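Local atomic coordinates of TipC2 (Streptococcus intermedius B196, PDB entry 6DHX), a protein that probably acts as an immunity protein that neutralises an antibacterial toxin exported by the type VII secretion system. Residues Y110-V121 / Y183-W192. Residues are numbered along the deposited sequence; the frame is centred on the assembly and turned at random.
Sequences YTRQDRTLTKSV and YGQVTVKMQW. With SO4 (sulfate ion), chain D.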
loop_
_atom_site.group_PDB
_atom_site.type_symbol
_atom_site.label_atom_id
_atom_site.label_comp_id
_atom_site.label_asym_id
_atom_site.label_seq_id
_atom_site.Cartn_x
_atom_site.Cartn_y
_atom_site.Cartn_z
ATOM N N TYR A 110 -0.449 0.155 -7.536
ATOM C CA TYR A 110 -1.379 -0.098 -8.622
ATOM C C TYR A 110 -1.360 1.100 -9.568
ATOM O O TYR A 110 -1.759 2.207 -9.178
ATOM C CB TYR A 110 -2.781 -0.335 -8.081
ATOM C CG TYR A 110 -3.787 -0.405 -9.202
ATOM C CD1 TYR A 110 -3.904 -1.580 -9.958
ATOM C CD2 TYR A 110 -4.594 0.690 -9.511
ATOM C CE1 TYR A 110 -4.818 -1.660 -10.975
ATOM C CE2 TYR A 110 -5.537 0.627 -10.537
ATOM C CZ TYR A 110 -5.638 -0.566 -11.262
ATOM O OH TYR A 110 -6.539 -0.726 -12.300
ATOM N N THR A 111 -0.902 0.874 -10.815
ATOM C CA THR A 111 -0.765 1.933 -11.800
ATOM C C THR A 111 -2.025 1.930 -12.663
ATOM O O THR A 111 -2.423 0.885 -13.186
ATOM C CB THR A 111 0.506 1.771 -12.645
ATOM O OG1 THR A 111 0.797 0.370 -12.920
ATOM C CG2 THR A 111 1.696 2.345 -11.834
ATOM N N ARG A 112 -2.682 3.084 -12.726
ATOM C CA ARG A 112 -3.977 3.199 -13.402
ATOM C C ARG A 112 -3.869 2.948 -14.892
ATOM O O ARG A 112 -4.772 2.347 -15.491
ATOM C CB ARG A 112 -4.553 4.610 -13.176
ATOM C CG ARG A 112 -5.106 4.743 -11.736
ATOM C CD ARG A 112 -6.558 4.254 -11.690
ATOM N NE ARG A 112 -7.476 5.148 -12.405
ATOM C CZ ARG A 112 -8.778 4.915 -12.535
ATOM N NH1 ARG A 112 -9.293 3.777 -12.038
ATOM N NH2 ARG A 112 -9.564 5.853 -13.158
ATOM N N GLN A 113 -2.816 3.448 -15.523
ATOM C CA GLN A 113 -2.808 3.467 -16.983
ATOM C C GLN A 113 -2.621 2.086 -17.615
ATOM O O GLN A 113 -2.978 1.930 -18.788
ATOM C CB GLN A 113 -1.755 4.432 -17.547
ATOM C CG GLN A 113 -2.027 5.928 -17.118
ATOM C CD GLN A 113 -3.485 6.338 -17.329
ATOM O OE1 GLN A 113 -4.008 6.216 -18.416
ATOM N NE2 GLN A 113 -4.147 6.752 -16.270
ATOM N N ASP A 114 -2.120 1.093 -16.876
ATOM C CA ASP A 114 -1.938 -0.249 -17.412
ATOM C C ASP A 114 -2.615 -1.273 -16.512
ATOM O O ASP A 114 -2.366 -2.492 -16.660
ATOM C CB ASP A 114 -0.446 -0.556 -17.606
ATOM C CG ASP A 114 0.345 -0.449 -16.305
ATOM O OD1 ASP A 114 -0.266 -0.217 -15.238
ATOM O OD2 ASP A 114 1.586 -0.609 -16.367
ATOM N N ARG A 115 -3.481 -0.806 -15.593
ATOM C CA ARG A 115 -4.224 -1.653 -14.660
ATOM C C ARG A 115 -3.340 -2.752 -14.083
ATOM O O ARG A 115 -3.640 -3.943 -14.177
ATOM C CB ARG A 115 -5.471 -2.246 -15.350
ATOM C CG ARG A 115 -6.515 -1.125 -15.671
ATOM C CD ARG A 115 -7.907 -1.669 -16.105
ATOM N NE ARG A 115 -8.723 -0.651 -16.875
ATOM C CZ ARG A 115 -9.423 0.360 -16.334
ATOM N NH1 ARG A 115 -10.113 1.179 -17.118
ATOM N NH2 ARG A 115 -9.447 0.581 -15.014
ATOM N N THR A 116 -2.199 -2.352 -13.529
ATOM C CA THR A 116 -1.213 -3.332 -13.075
ATOM C C THR A 116 -0.908 -3.086 -11.609
ATOM O O THR A 116 -0.685 -1.936 -11.208
ATOM C CB THR A 116 0.076 -3.224 -13.920
ATOM O OG1 THR A 116 -0.202 -3.608 -15.285
ATOM C CG2 THR A 116 1.168 -4.184 -13.364
ATOM N N LEU A 117 -0.947 -4.159 -10.791
ATOM C CA LEU A 117 -0.499 -4.120 -9.407
ATOM C C LEU A 117 0.908 -4.728 -9.357
ATOM O O LEU A 117 1.078 -5.903 -9.687
ATOM C CB LEU A 117 -1.435 -4.938 -8.538
ATOM C CG LEU A 117 -1.004 -5.041 -7.084
ATOM C CD1 LEU A 117 -1.236 -3.673 -6.355
ATOM C CD2 LEU A 117 -1.806 -6.118 -6.398
ATOM N N THR A 118 1.883 -3.957 -8.911
ATOM C CA THR A 118 3.278 -4.396 -8.808
ATOM C C THR A 118 3.644 -4.475 -7.334
ATOM O O THR A 118 3.573 -3.470 -6.616
ATOM C CB THR A 118 4.189 -3.432 -9.576
ATOM O OG1 THR A 118 3.775 -3.371 -10.954
ATOM C CG2 THR A 118 5.658 -3.877 -9.533
ATOM N N LYS A 119 4.031 -5.678 -6.871
ATOM C CA LYS A 119 4.353 -5.921 -5.473
ATOM C C LYS A 119 5.868 -5.994 -5.402
ATOM O O LYS A 119 6.487 -6.685 -6.220
ATOM C CB LYS A 119 3.713 -7.224 -4.965
ATOM C CG LYS A 119 2.180 -7.201 -5.031
ATOM C CD LYS A 119 1.410 -8.526 -5.194
ATOM C CE LYS A 119 1.528 -9.450 -4.035
ATOM N NZ LYS A 119 0.649 -10.650 -4.272
ATOM N N SER A 120 6.469 -5.235 -4.494
ATOM C CA SER A 120 7.929 -5.235 -4.400
ATOM C C SER A 120 8.331 -5.138 -2.922
ATOM O O SER A 120 7.484 -4.922 -2.028
ATOM C CB SER A 120 8.496 -4.103 -5.275
ATOM O OG SER A 120 8.253 -2.852 -4.691
ATOM N N VAL A 121 9.621 -5.348 -2.655
ATOM C CA VAL A 121 10.155 -5.434 -1.293
ATOM C C VAL A 121 11.349 -4.504 -1.159
ATOM O O VAL A 121 12.262 -4.523 -2.009
ATOM C CB VAL A 121 10.626 -6.857 -0.938
ATOM C CG1 VAL A 121 10.834 -6.923 0.515
ATOM C CG2 VAL A 121 9.663 -7.874 -1.349
ATOM N N TYR A 183 -9.913 -9.873 -7.011
ATOM C CA TYR A 183 -9.621 -8.460 -7.248
ATOM C C TYR A 183 -10.328 -7.912 -8.479
ATOM O O TYR A 183 -10.432 -6.691 -8.609
ATOM C CB TYR A 183 -8.120 -8.259 -7.485
ATOM C CG TYR A 183 -7.200 -8.436 -6.309
ATOM C CD1 TYR A 183 -7.688 -8.530 -5.003
ATOM C CD2 TYR A 183 -5.828 -8.469 -6.509
ATOM C CE1 TYR A 183 -6.819 -8.665 -3.929
ATOM C CE2 TYR A 183 -4.945 -8.607 -5.458
ATOM C CZ TYR A 183 -5.430 -8.711 -4.181
ATOM O OH TYR A 183 -4.519 -8.848 -3.165
ATOM N N GLY A 184 -10.717 -8.771 -9.423
ATOM C CA GLY A 184 -11.207 -8.301 -10.707
ATOM C C GLY A 184 -10.134 -8.358 -11.778
ATOM O O GLY A 184 -9.217 -9.178 -11.700
ATOM N N GLN A 185 -10.248 -7.496 -12.783
ATOM C CA GLN A 185 -9.398 -7.530 -13.972
ATOM C C GLN A 185 -8.184 -6.664 -13.685
ATOM O O GLN A 185 -8.261 -5.434 -13.761
ATOM C CB GLN A 185 -10.168 -7.014 -15.187
ATOM C CG GLN A 185 -11.048 -8.062 -15.829
ATOM C CD GLN A 185 -11.678 -7.577 -17.145
ATOM O OE1 GLN A 185 -12.111 -6.436 -17.249
ATOM N NE2 GLN A 185 -11.724 -8.455 -18.150
ATOM N N VAL A 186 -7.067 -7.294 -13.346
ATOM C CA VAL A 186 -5.859 -6.549 -12.958
ATOM C C VAL A 186 -4.665 -7.457 -13.219
ATOM O O VAL A 186 -4.712 -8.652 -12.928
ATOM C CB VAL A 186 -5.895 -6.094 -11.480
ATOM C CG1 VAL A 186 -6.167 -7.269 -10.542
ATOM C CG2 VAL A 186 -4.545 -5.450 -11.076
ATOM N N THR A 187 -3.603 -6.890 -13.781
ATOM C CA THR A 187 -2.379 -7.648 -14.004
ATOM C C THR A 187 -1.551 -7.562 -12.730
ATOM O O THR A 187 -1.319 -6.464 -12.218
ATOM C CB THR A 187 -1.604 -7.101 -15.202
ATOM O OG1 THR A 187 -2.359 -7.318 -16.427
ATOM C CG2 THR A 187 -0.236 -7.838 -15.310
ATOM N N VAL A 188 -1.140 -8.706 -12.170
ATOM C CA VAL A 188 -0.417 -8.687 -10.891
ATOM C C VAL A 188 1.011 -9.156 -11.140
ATOM O O VAL A 188 1.232 -10.232 -11.725
ATOM C CB VAL A 188 -1.114 -9.539 -9.813
ATOM C CG1 VAL A 188 -0.245 -9.577 -8.524
ATOM C CG2 VAL A 188 -2.453 -8.958 -9.465
ATOM N N LYS A 189 1.978 -8.326 -10.756
ATOM C CA LYS A 189 3.397 -8.643 -10.940
ATOM C C LYS A 189 4.059 -8.637 -9.573
ATOM O O LYS A 189 3.941 -7.668 -8.833
ATOM C CB LYS A 189 4.073 -7.639 -11.861
ATOM C CG LYS A 189 3.477 -7.637 -13.252
ATOM C CD LYS A 189 4.232 -6.716 -14.196
ATOM C CE LYS A 189 3.569 -6.697 -15.575
ATOM N NZ LYS A 189 4.203 -5.698 -16.482
HETATM N N MSE A 190 4.753 -9.718 -9.238
HETATM C CA MSE A 190 5.282 -9.851 -7.892
HETATM C C MSE A 190 6.777 -10.036 -7.988
HETATM O O MSE A 190 7.234 -10.953 -8.670
HETATM C CB MSE A 190 4.600 -11.031 -7.210
HETATM C CG MSE A 190 5.139 -11.492 -5.891
HETATM SE SE MSE A 190 3.704 -12.636 -5.131
HETATM C CE MSE A 190 2.395 -12.219 -6.341
ATOM N N GLN A 191 7.522 -9.125 -7.350
ATOM C CA GLN A 191 8.981 -9.151 -7.448
ATOM C C GLN A 191 9.559 -10.482 -6.969
ATOM O O GLN A 191 10.535 -10.995 -7.542
ATOM C CB GLN A 191 9.571 -8.000 -6.631
ATOM C CG GLN A 191 11.102 -7.872 -6.752
ATOM C CD GLN A 191 11.686 -6.796 -5.839
ATOM O OE1 GLN A 191 11.012 -6.274 -4.931
ATOM N NE2 GLN A 191 12.956 -6.487 -6.053
ATOM N N TRP A 192 8.983 -11.055 -5.921
ATOM C CA TRP A 192 9.555 -12.233 -5.289
ATOM C C TRP A 192 9.000 -13.549 -5.844
ATOM O O TRP A 192 9.170 -14.598 -5.209
ATOM C CB TRP A 192 9.328 -12.160 -3.777
ATOM C CG TRP A 192 7.878 -12.123 -3.336
ATOM C CD1 TRP A 192 7.053 -13.185 -3.134
ATOM C CD2 TRP A 192 7.118 -10.953 -2.980
ATOM N NE1 TRP A 192 5.814 -12.751 -2.680
ATOM C CE2 TRP A 192 5.834 -11.386 -2.588
ATOM C CE3 TRP A 192 7.398 -9.586 -2.970
ATOM C CZ2 TRP A 192 4.834 -10.498 -2.150
ATOM C CZ3 TRP A 192 6.394 -8.700 -2.560
ATOM C CH2 TRP A 192 5.135 -9.159 -2.154
HETATM S S SO4 D . -7.395 8.068 -14.955
HETATM O O1 SO4 D . -6.506 7.174 -14.235
HETATM O O2 SO4 D . -7.844 7.469 -16.187
HETATM O O3 SO4 D . -6.679 9.312 -15.187
HETATM O O4 SO4 D . -8.567 8.254 -14.179
HETATM O O HOH W 1 -3.483 -5.020 -17.212
HETATM O O HOH W 2 1.587 -4.346 -17.156
HETATM O O HOH W 3 13.609 -4.370 -4.257
#
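Thr187 donates its N-H to Arg115 O, and from there strand 187-190 runs parallel to the start of strand 116-127. Leu117 gives its N-H to Thr187 O and takes one from Lys189 N. Lys119 does the same with Lys189 O and Gln191 N. This zigzag is the pattern of a parallel pair. The last rung uses a side chain. With CG of Gln191 anti to the backbone N (chi1 -176°) and the chain extended, its OE1 accepts the N-H of Val121 at 2.8 Å, nearly in line with the amide carbonyl. The side-chain amide thus supplies the acceptor that the next backbone carbonyl would give in a parallel ladder. Its NE2 binds Glu137, and a water links it to Val121 O.

Lys119 can be followed outward. CB lies 3.7 Å from CH2 of Trp192. CD meets CG1 of Val188 at 3.9 Å. CE touches both CE of the selenomethionine Met190 (3.7 Å) and CZ2 of Trp192. The Lys119 and Met190 chains run side by side. NZ ends 3.1 Å from Met190 CE, a short approach whose exact placement is doubtful. CG of Met190 in turn covers one face of the Trp192 ring, over its centre. CG2 of Val121 comes within 3.3 Å of Trp192 CE3, and the indole NE1 binds Asp155 of helix 151-173.

Further back, Val186 CG2 reaches the edge of the Tyr110 ring, 3.8 Å from CE1. Leu117, on the same sheet face as Lys119, brings CD2 to Tyr183 CE2. Leu117 also touches Phe22 of helix 21-32 and Tyr158 of helix 151-173. On the face of Thr116, one water joins that residue's OG1 to Lys189 NZ, and another joins Asp114 O to Thr187 OG1.

The C-terminal strand is therefore held by main-chain bonds and the Gln191 amide, with mainly apolar contacts on the helix-covered face and mainly water bridges on the other.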